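Local coordinates for Rbsd/fucu transport protein family protein (Streptococcus pneumoniae, PDB 4A34), which probably interconverts the alpha and beta anomers of L-fucose, as a decameric sugar mutarotase of the RbsD/FucU family, at residues Gly23-Leu28 and Asn132-Lys137. Sequence-based numbering, arbitrary orientation.
Sequences GDEIVL and NIILKK. With FUL (beta-L-fucopyranose), chain B.
Two central strands of the mixed beta-sheet, at 25-29 and 133-136, pair antiparallel here, with Ile26 and Leu135 exchanging backbone bonds (Ile26 N to Leu135 O 2.8 Å, Leu135 N to Ile26 O 3.0 Å). Leu28 and Ile133 form the second hydrogen-bonded pair, while Glu25-Lys136 and Val27-Ile134 are the non-hydrogen-bonded ones, where CA-H groups approach carbonyl oxygens. Past the strand ends, Lys137 N reaches Asp24 O and Gly23 N reaches Lys137 O, which carries the pairing into the non-strand residues of both segments. On the face of Glu25 and Val27, Val27 CG2 runs alongside Ile134 CG1 at 3.8 Å, both side chains packing against helix 108-116. The Lys136 side chain starts out with CG opposite the backbone N (chi1 -175°) and then folds back over its last two bonds, bringing NZ to Gly23 O at 3.0 Å, in the carbonyl plane and on a lone pair. That ammonium also makes a salt bridge, weak as a hydrogen bond, to Glu25 OE2, whose stronger partner is Arg114. Within the RbsD/FucU fold the opposite face turns to helix 50-60: Leu28 CD1 meets Leu135 CD1 at 3.9 Å, with Ile57 against both leucines. At the start of 132-137 the strand pair gives way to the sugar pocket. Asn132 ND2 donates to O2 of beta-L-fucopyranose (2.9 Å, 152° at the hydrogen), and its amide is held from the other end by Asp30 N on OD1. His22 of a neighbouring subunit also binds this fucose, placing the pocket at a subunit interface.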
loop_
_atom_site.group_PDB
_atom_site.type_symbol
_atom_site.label_atom_id
_atom_site.label_comp_id
_atom_site.label_asym_id
_atom_site.label_seq_id
_atom_site.Cartn_x
_atom_site.Cartn_y
_atom_site.Cartn_z
ATOM N N GLY I 23 2.421 30.309 -3.229
ATOM C CA GLY I 23 1.560 30.049 -4.382
ATOM C C GLY I 23 0.535 28.950 -4.144
ATOM O O GLY I 23 -0.491 28.890 -4.837
ATOM N N ASP I 24 0.813 28.075 -3.174
ATOM C CA ASP I 24 -0.105 26.987 -2.850
ATOM C C ASP I 24 -1.409 27.550 -2.320
ATOM O O ASP I 24 -1.419 28.586 -1.654
ATOM C CB ASP I 24 0.500 26.040 -1.813
ATOM C CG ASP I 24 1.498 25.076 -2.409
ATOM O OD1 ASP I 24 1.367 24.714 -3.600
ATOM O OD2 ASP I 24 2.412 24.669 -1.666
ATOM N N GLU I 25 -2.505 26.865 -2.625
ATOM C CA GLU I 25 -3.828 27.268 -2.151
ATOM C C GLU I 25 -4.448 26.195 -1.258
ATOM O O GLU I 25 -4.111 25.015 -1.361
ATOM C CB GLU I 25 -4.746 27.590 -3.329
ATOM C CG GLU I 25 -4.297 28.801 -4.135
ATOM C CD GLU I 25 -5.049 28.974 -5.441
ATOM O OE1 GLU I 25 -6.191 28.484 -5.562
ATOM O OE2 GLU I 25 -4.498 29.609 -6.357
ATOM N N ILE I 26 -5.335 26.628 -0.366
ATOM C CA ILE I 26 -6.063 25.721 0.517
ATOM C C ILE I 26 -7.502 26.183 0.661
ATOM O O ILE I 26 -7.759 27.370 0.844
ATOM C CB ILE I 26 -5.395 25.570 1.922
ATOM C CG1 ILE I 26 -6.229 24.623 2.804
ATOM C CG2 ILE I 26 -5.165 26.936 2.567
ATOM C CD1 ILE I 26 -5.651 24.314 4.132
ATOM N N VAL I 27 -8.426 25.230 0.587
ATOM C CA VAL I 27 -9.850 25.522 0.612
ATOM C C VAL I 27 -10.440 25.205 1.970
ATOM O O VAL I 27 -10.285 24.097 2.487
ATOM C CB VAL I 27 -10.617 24.733 -0.473
ATOM C CG1 VAL I 27 -12.082 25.113 -0.474
ATOM C CG2 VAL I 27 -10.021 24.985 -1.852
ATOM N N LEU I 28 -11.116 26.190 2.550
ATOM C CA LEU I 28 -11.854 25.967 3.773
ATOM C C LEU I 28 -13.282 25.704 3.334
ATOM O O LEU I 28 -14.024 26.627 2.991
ATOM C CB LEU I 28 -11.736 27.174 4.716
ATOM C CG LEU I 28 -10.314 27.712 4.984
ATOM C CD1 LEU I 28 -10.309 28.954 5.881
ATOM C CD2 LEU I 28 -9.400 26.649 5.583
ATOM N N ASN I 132 -17.543 28.977 1.740
ATOM C CA ASN I 132 -16.280 28.406 1.347
ATOM C C ASN I 132 -15.270 29.503 1.041
ATOM O O ASN I 132 -15.638 30.540 0.509
ATOM C CB ASN I 132 -16.511 27.532 0.118
ATOM C CG ASN I 132 -17.556 26.460 0.358
ATOM O OD1 ASN I 132 -17.279 25.453 1.002
ATOM N ND2 ASN I 132 -18.762 26.667 -0.165
ATOM N N ILE I 133 -14.005 29.282 1.381
ATOM C CA ILE I 133 -12.960 30.268 1.110
ATOM C C ILE I 133 -11.785 29.562 0.461
ATOM O O ILE I 133 -11.543 28.400 0.756
ATOM C CB ILE I 133 -12.450 30.966 2.411
ATOM C CG1 ILE I 133 -13.603 31.427 3.303
ATOM C CG2 ILE I 133 -11.554 32.154 2.084
ATOM C CD1 ILE I 133 -13.144 32.061 4.606
ATOM N N ILE I 134 -11.066 30.245 -0.427
ATOM C CA ILE I 134 -9.765 29.746 -0.893
ATOM C C ILE I 134 -8.695 30.753 -0.539
ATOM O O ILE I 134 -8.819 31.937 -0.857
ATOM C CB ILE I 134 -9.699 29.468 -2.409
ATOM C CG1 ILE I 134 -10.856 28.573 -2.854
ATOM C CG2 ILE I 134 -8.357 28.828 -2.762
ATOM C CD1 ILE I 134 -10.946 28.393 -4.333
ATOM N N LEU I 135 -7.661 30.267 0.142
ATOM C CA LEU I 135 -6.552 31.088 0.596
ATOM C C LEU I 135 -5.303 30.637 -0.126
ATOM O O LEU I 135 -5.078 29.430 -0.282
ATOM C CB LEU I 135 -6.370 30.923 2.100
ATOM C CG LEU I 135 -7.567 31.207 3.015
ATOM C CD1 LEU I 135 -7.235 30.774 4.432
ATOM C CD2 LEU I 135 -7.925 32.695 2.978
ATOM N N LYS I 136 -4.502 31.601 -0.575
ATOM C CA LYS I 136 -3.263 31.319 -1.306
ATOM C C LYS I 136 -2.025 31.758 -0.509
ATOM O O LYS I 136 -1.834 32.941 -0.248
ATOM C CB LYS I 136 -3.292 31.978 -2.694
ATOM C CG LYS I 136 -2.091 31.628 -3.578
ATOM C CD LYS I 136 -1.938 32.594 -4.752
ATOM C CE LYS I 136 -2.546 32.060 -6.024
ATOM N NZ LYS I 136 -1.767 30.943 -6.596
ATOM N N LYS I 137 -1.188 30.788 -0.149
ATOM C CA LYS I 137 -0.027 30.992 0.722
ATOM C C LYS I 137 1.031 31.956 0.161
ATOM O O LYS I 137 1.480 31.811 -0.981
ATOM C CB LYS I 137 0.605 29.638 1.079
ATOM C CG LYS I 137 1.886 29.747 1.901
ATOM C CD LYS I 137 2.231 28.449 2.603
ATOM C CE LYS I 137 3.265 28.664 3.687
ATOM N NZ LYS I 137 3.453 27.422 4.481
HETATM C C1 FUL B . -22.410 24.310 -2.480
HETATM C C2 FUL B . -22.103 24.559 -0.997
HETATM O O2 FUL B . -20.720 24.543 -0.729
HETATM C C3 FUL B . -22.656 25.936 -0.639
HETATM O O3 FUL B . -22.480 26.214 0.724
HETATM C C4 FUL B . -24.134 26.010 -0.980
HETATM O O4 FUL B . -24.807 25.046 -0.214
HETATM C C5 FUL B . -24.314 25.685 -2.457
HETATM C C6 FUL B . -25.768 25.840 -2.885
HETATM O O5 FUL B . -23.815 24.371 -2.681
HETATM O O1 FUL B . -21.925 23.067 -2.920
#